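Local coordinates for metallophosphoesterase TT1561-like domain-containing protein (Aquifex aeolicus, PDB 2YVT), which is of unknown function but belongs to the calcineurin-like metallophosphoesterase superfamily, which suggests that it hydrolyses phosphate esters with the help of bound metal ions, at residues K7-K12 / Y244-L249; P33-V38 / G89-V94. All coordinates share one frame; numbering follows the deposited sequence.

In the fold
Contacts 1 and 2 are alternate strand pairings in one mixed sheet, joined by the pairing of 35-39 with 7-12, and they illustrate that neighbours in a sheet need not be neighbours in sequence. Contact 1 pairs strand 7-12 with the antiparallel strand 243-248, more than 230 residues later; contact 2 pairs strand 35-39 with strand 91-95 in parallel. The centres of the two contacts lie about 9 Å apart. At the seam between them Leu9 O stands 2.8 Å from Val37 N, probably hydrogen-bonded, and Val8 CG2 comes within 3.5 Å of Ile35 CG1. The order running through both contacts is therefore 91-95, 35-39, 7-12, 243-248.

Contact 1: residues K7-K12 / Y244-L249; sequences KVLAIK and YAFLDL
Lys7 and Asp248 open an antiparallel strand pair in the six-stranded mixed sheet of the metallophosphoesterase fold, where the chain's first strand meets one from near its C-terminus. Extended at chi2 and chi3, Lys7 runs past the rim of the Phe246 ring, CD lying 3.7 Å from CE2 near the ring plane; a bend at chi4 (-73°) then turns NZ toward Asp248 OD2, a long salt bridge at 3.6 Å. The other carboxylate oxygen, OD1, accepts the backbone N-H of Thr250, so the acid also ties down the turn that follows its strand. Val8 is gripped through its backbone in both directions: its N donates to Leu247 O and its O accepts from Leu247 N, each at 2.7 Å and lying in the carbonyl plane. The same Val8 O sits over one face of the Phe246 ring, offset toward the rim, while CG2 of Val8, on the other side of the sheet, packs against CG and CD1 of Leu249. Leu9 returns to the Phe246 side, where its CB approaches Phe246 CD1 obliquely. Its CG stands anti to the backbone N (chi1 -169°), which carries the CD2 branch to Tyr244 CB at 4.1 Å; Leu24 and Val27 of helix 21-31 close over this leucine. A second reciprocal pair of backbone bonds joins Ala10 to Ala245, both 2.9 Å long, although the donor N of Ala10 is tilted 23° from the plane of the Ala245 carbonyl. Ala10 CB makes only a loose contact with Leu247 CD1, at 4.4 Å. At Ile11 the contact narrows to one branch, CG2, which lies 3.8 Å from Tyr244 CB.

Contact 2: residues P33-V38 / G89-V94; sequences PDILVV and GVKTFV
Leu36 and Thr92 lie side by side on one face of a parallel strand pair, with the threonine's OG1 and CG2 both against CD2 of the leucine. Leu36 bonds to the residues flanking Thr92: its N donates to Lys91 O (2.8 Å) and its O accepts from Phe93 N (2.9 Å); Val38 N to Phe93 O continues the ladder. On the other face, the CD1 of Ile35 meets the edge of the Phe93 ring at CE2, 4.1 Å away, and its CG2 runs beside Lys91 CG. Val90 CG1, anti to the backbone N (chi1 -167°), fits against Leu36 N and Pro33 O where the pair begins. A water bridges there, donating to Asp34 O and accepting from Lys91 N. One step farther out, Thr92 OG1 donates to Val90 O (2.7 Å) from above the carbonyl plane. A valine in place of this threonine would probably leave Val90 O without its hydroxyl donor, though Asn119 ND2 also binds this oxygen. Backbone bonds to Lys7, Leu9 and Ile11, and Asp34 OD2 to Lys7 N, join the pair to strand 7-12; beyond 89-94, which follows helix 65-86, strand 120-122 touches Val94 through Ile120 and Val122.

Contact 1: residues K7-K12 / Y244-L249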
loop_
_atom_site.group_PDB
_atom_site.type_symbol
_atom_site.label_atom_id
_atom_site.label_comp_id
_atom_site.label_asym_id
_atom_site.label_seq_id
_atom_site.Cartn_x
_atom_site.Cartn_y
_atom_site.Cartn_z
ATOM N N LYS A 7 -4.605 6.566 16.557
ATOM C CA LYS A 7 -3.217 6.643 16.126
ATOM C C LYS A 7 -2.918 5.602 15.056
ATOM O O LYS A 7 -3.303 4.442 15.182
ATOM C CB LYS A 7 -2.274 6.480 17.319
ATOM C CG LYS A 7 -2.358 7.616 18.346
ATOM C CD LYS A 7 -1.383 7.397 19.505
ATOM C CE LYS A 7 -1.630 8.368 20.669
ATOM N NZ LYS A 7 -1.207 9.775 20.383
ATOM N N VAL A 8 -2.217 6.032 14.011
ATOM C CA VAL A 8 -1.893 5.162 12.879
ATOM C C VAL A 8 -0.387 5.150 12.670
ATOM O O VAL A 8 0.234 6.210 12.573
ATOM C CB VAL A 8 -2.567 5.663 11.560
ATOM C CG1 VAL A 8 -2.260 4.719 10.399
ATOM C CG2 VAL A 8 -4.077 5.824 11.738
ATOM N N LEU A 9 0.202 3.956 12.634
ATOM C CA LEU A 9 1.606 3.802 12.233
ATOM C C LEU A 9 1.588 3.248 10.817
ATOM O O LEU A 9 0.999 2.195 10.583
ATOM C CB LEU A 9 2.350 2.838 13.171
ATOM C CG LEU A 9 3.890 2.722 13.090
ATOM C CD1 LEU A 9 4.377 1.838 14.240
ATOM C CD2 LEU A 9 4.427 2.180 11.775
ATOM N N ALA A 10 2.232 3.944 9.882
ATOM C CA ALA A 10 2.257 3.498 8.481
ATOM C C ALA A 10 3.673 3.312 7.967
ATOM O O ALA A 10 4.554 4.126 8.247
ATOM C CB ALA A 10 1.498 4.485 7.588
ATOM N N ILE A 11 3.872 2.234 7.213
ATOM C CA ILE A 11 5.109 2.013 6.462
ATOM C C ILE A 11 4.778 1.712 4.999
ATOM O O ILE A 11 3.632 1.390 4.658
ATOM C CB ILE A 11 5.968 0.856 7.057
ATOM C CG1 ILE A 11 5.257 -0.502 6.907
ATOM C CG2 ILE A 11 6.341 1.163 8.506
ATOM C CD1 ILE A 11 6.147 -1.699 7.268
ATOM N N LYS A 12 5.784 1.816 4.137
ATOM C CA LYS A 12 5.637 1.442 2.730
ATOM C C LYS A 12 6.918 0.794 2.228
ATOM O O LYS A 12 7.996 1.025 2.789
ATOM C CB LYS A 12 5.215 2.637 1.853
ATOM C CG LYS A 12 6.237 3.785 1.699
ATOM C CD LYS A 12 7.067 3.655 0.438
ATOM C CE LYS A 12 8.057 4.811 0.295
ATOM N NZ LYS A 12 7.493 5.935 -0.524
ATOM N N TYR A 244 9.116 5.603 8.864
ATOM C CA TYR A 244 7.699 5.323 9.033
ATOM C C TYR A 244 6.964 6.637 9.288
ATOM O O TYR A 244 7.592 7.672 9.536
ATOM C CB TYR A 244 7.474 4.333 10.182
ATOM C CG TYR A 244 7.896 4.848 11.540
ATOM C CD1 TYR A 244 6.980 5.483 12.381
ATOM C CD2 TYR A 244 9.213 4.685 11.993
ATOM C CE1 TYR A 244 7.363 5.959 13.632
ATOM C CE2 TYR A 244 9.604 5.161 13.239
ATOM C CZ TYR A 244 8.672 5.791 14.054
ATOM O OH TYR A 244 9.046 6.272 15.295
ATOM N N ALA A 245 5.637 6.602 9.205
ATOM C CA ALA A 245 4.832 7.768 9.573
ATOM C C ALA A 245 3.962 7.427 10.767
ATOM O O ALA A 245 3.548 6.280 10.931
ATOM C CB ALA A 245 3.966 8.214 8.415
ATOM N N PHE A 246 3.687 8.431 11.597
ATOM C CA PHE A 246 2.802 8.252 12.730
ATOM C C PHE A 246 1.749 9.353 12.699
ATOM O O PHE A 246 2.082 10.542 12.712
ATOM C CB PHE A 246 3.592 8.256 14.048
ATOM C CG PHE A 246 2.884 7.557 15.170
ATOM C CD1 PHE A 246 2.997 6.178 15.336
ATOM C CD2 PHE A 246 2.092 8.275 16.054
ATOM C CE1 PHE A 246 2.328 5.527 16.375
ATOM C CE2 PHE A 246 1.420 7.630 17.103
ATOM C CZ PHE A 246 1.540 6.259 17.258
ATOM N N LEU A 247 0.483 8.948 12.630
ATOM C CA LEU A 247 -0.630 9.867 12.440
ATOM C C LEU A 247 -1.552 9.802 13.650
ATOM O O LEU A 247 -1.832 8.726 14.162
ATOM C CB LEU A 247 -1.428 9.511 11.173
ATOM C CG LEU A 247 -0.805 9.408 9.770
ATOM C CD1 LEU A 247 0.054 8.163 9.572
ATOM C CD2 LEU A 247 -1.911 9.424 8.732
ATOM N N ASP A 248 -2.005 10.962 14.112
ATOM C CA ASP A 248 -3.098 11.022 15.059
ATOM C C ASP A 248 -4.288 11.644 14.331
ATOM O O ASP A 248 -4.293 12.839 14.043
ATOM C CB ASP A 248 -2.710 11.850 16.291
ATOM C CG ASP A 248 -3.774 11.820 17.372
ATOM O OD1 ASP A 248 -4.962 11.665 17.028
ATOM O OD2 ASP A 248 -3.423 11.936 18.574
ATOM N N LEU A 249 -5.282 10.820 14.016
ATOM C CA LEU A 249 -6.431 11.266 13.230
ATOM C C LEU A 249 -7.380 12.147 14.025
ATOM O O LEU A 249 -8.187 12.874 13.441
ATOM C CB LEU A 249 -7.194 10.073 12.654
ATOM C CG LEU A 249 -6.391 9.102 11.777
ATOM C CD1 LEU A 249 -7.324 8.055 11.187
ATOM C CD2 LEU A 249 -5.632 9.836 10.684
#

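Contact 2: residues P33-V38 / G89-V94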
loop_
_atom_site.group_PDB
_atom_site.type_symbol
_atom_site.label_atom_id
_atom_site.label_comp_id
_atom_site.label_asym_id
_atom_site.label_seq_id
_atom_site.Cartn_x
_atom_site.Cartn_y
_atom_site.Cartn_z
ATOM N N PRO A 33 0.259 2.383 18.573
ATOM C CA PRO A 33 -0.707 2.764 17.537
ATOM C C PRO A 33 -1.977 1.936 17.656
ATOM O O PRO A 33 -1.927 0.797 18.125
ATOM C CB PRO A 33 0.015 2.397 16.238
ATOM C CG PRO A 33 0.966 1.300 16.628
ATOM C CD PRO A 33 1.440 1.712 17.999
ATOM N N ASP A 34 -3.098 2.503 17.229
ATOM C CA ASP A 34 -4.358 1.779 17.167
ATOM C C ASP A 34 -4.446 0.917 15.918
ATOM O O ASP A 34 -5.046 -0.157 15.943
ATOM C CB ASP A 34 -5.523 2.757 17.242
ATOM C CG ASP A 34 -5.561 3.479 18.562
ATOM O OD1 ASP A 34 -5.833 2.818 19.591
ATOM O OD2 ASP A 34 -5.270 4.688 18.576
ATOM N N ILE A 35 -3.853 1.403 14.828
ATOM C CA ILE A 35 -3.745 0.610 13.601
ATOM C C ILE A 35 -2.357 0.703 12.986
ATOM O O ILE A 35 -1.675 1.717 13.125
ATOM C CB ILE A 35 -4.822 0.944 12.537
ATOM C CG1 ILE A 35 -4.768 2.407 12.105
ATOM C CG2 ILE A 35 -6.222 0.547 13.017
ATOM C CD1 ILE A 35 -5.617 2.690 10.847
ATOM N N LEU A 36 -1.952 -0.396 12.355
ATOM C CA LEU A 36 -0.745 -0.462 11.555
ATOM C C LEU A 36 -1.164 -0.549 10.096
ATOM O O LEU A 36 -2.018 -1.367 9.735
ATOM C CB LEU A 36 0.078 -1.700 11.940
ATOM C CG LEU A 36 1.278 -2.064 11.062
ATOM C CD1 LEU A 36 2.365 -0.983 11.102
ATOM C CD2 LEU A 36 1.836 -3.402 11.508
ATOM N N VAL A 37 -0.585 0.309 9.264
ATOM C CA VAL A 37 -0.832 0.263 7.826
ATOM C C VAL A 37 0.457 -0.133 7.128
ATOM O O VAL A 37 1.487 0.518 7.304
ATOM C CB VAL A 37 -1.339 1.627 7.283
ATOM C CG1 VAL A 37 -1.366 1.632 5.755
ATOM C CG2 VAL A 37 -2.727 1.926 7.829
ATOM N N VAL A 38 0.403 -1.214 6.353
ATOM C CA VAL A 38 1.558 -1.636 5.553
ATOM C C VAL A 38 1.182 -1.485 4.090
ATOM O O VAL A 38 0.314 -2.209 3.591
ATOM C CB VAL A 38 1.982 -3.102 5.823
ATOM C CG1 VAL A 38 3.235 -3.433 5.036
ATOM C CG2 VAL A 38 2.231 -3.333 7.324
ATOM N N GLY A 89 0.640 -8.038 16.466
ATOM C CA GLY A 89 -0.572 -8.023 17.297
ATOM C C GLY A 89 -1.471 -6.805 17.209
ATOM O O GLY A 89 -2.401 -6.673 18.003
ATOM N N VAL A 90 -1.196 -5.912 16.258
ATOM C CA VAL A 90 -1.973 -4.683 16.063
ATOM C C VAL A 90 -3.039 -4.898 14.982
ATOM O O VAL A 90 -2.834 -5.691 14.062
ATOM C CB VAL A 90 -1.029 -3.521 15.604
ATOM C CG1 VAL A 90 -1.725 -2.162 15.693
ATOM C CG2 VAL A 90 0.265 -3.517 16.412
ATOM N N LYS A 91 -4.183 -4.217 15.091
ATOM C CA LYS A 91 -5.111 -4.151 13.956
ATOM C C LYS A 91 -4.341 -3.592 12.765
ATOM O O LYS A 91 -3.738 -2.528 12.861
ATOM C CB LYS A 91 -6.319 -3.260 14.267
ATOM C CG LYS A 91 -7.291 -3.107 13.090
ATOM C CD LYS A 91 -8.051 -4.402 12.809
ATOM C CE LYS A 91 -8.749 -4.365 11.454
ATOM N NZ LYS A 91 -7.871 -4.928 10.365
ATOM N N THR A 92 -4.356 -4.314 11.650
ATOM C CA THR A 92 -3.457 -4.013 10.538
ATOM C C THR A 92 -4.202 -4.020 9.217
ATOM O O THR A 92 -4.994 -4.937 8.955
ATOM C CB THR A 92 -2.309 -5.052 10.473
ATOM O OG1 THR A 92 -1.604 -5.062 11.720
ATOM C CG2 THR A 92 -1.320 -4.729 9.356
ATOM N N PHE A 93 -3.952 -2.999 8.397
ATOM C CA PHE A 93 -4.428 -2.977 7.023
ATOM C C PHE A 93 -3.229 -3.085 6.100
ATOM O O PHE A 93 -2.226 -2.400 6.296
ATOM C CB PHE A 93 -5.195 -1.688 6.720
ATOM C CG PHE A 93 -6.467 -1.548 7.493
ATOM C CD1 PHE A 93 -7.521 -2.432 7.285
ATOM C CD2 PHE A 93 -6.608 -0.542 8.440
ATOM C CE1 PHE A 93 -8.712 -2.307 7.995
ATOM C CE2 PHE A 93 -7.790 -0.407 9.165
ATOM C CZ PHE A 93 -8.845 -1.294 8.942
ATOM N N VAL A 94 -3.344 -3.954 5.104
ATOM C CA VAL A 94 -2.277 -4.206 4.140
ATOM C C VAL A 94 -2.813 -3.912 2.743
ATOM O O VAL A 94 -3.893 -4.369 2.388
ATOM C CB VAL A 94 -1.805 -5.679 4.209
ATOM C CG1 VAL A 94 -0.746 -5.966 3.145
ATOM C CG2 VAL A 94 -1.270 -6.012 5.610
HETATM O O HOH W 1 -4.797 -2.552 17.360
#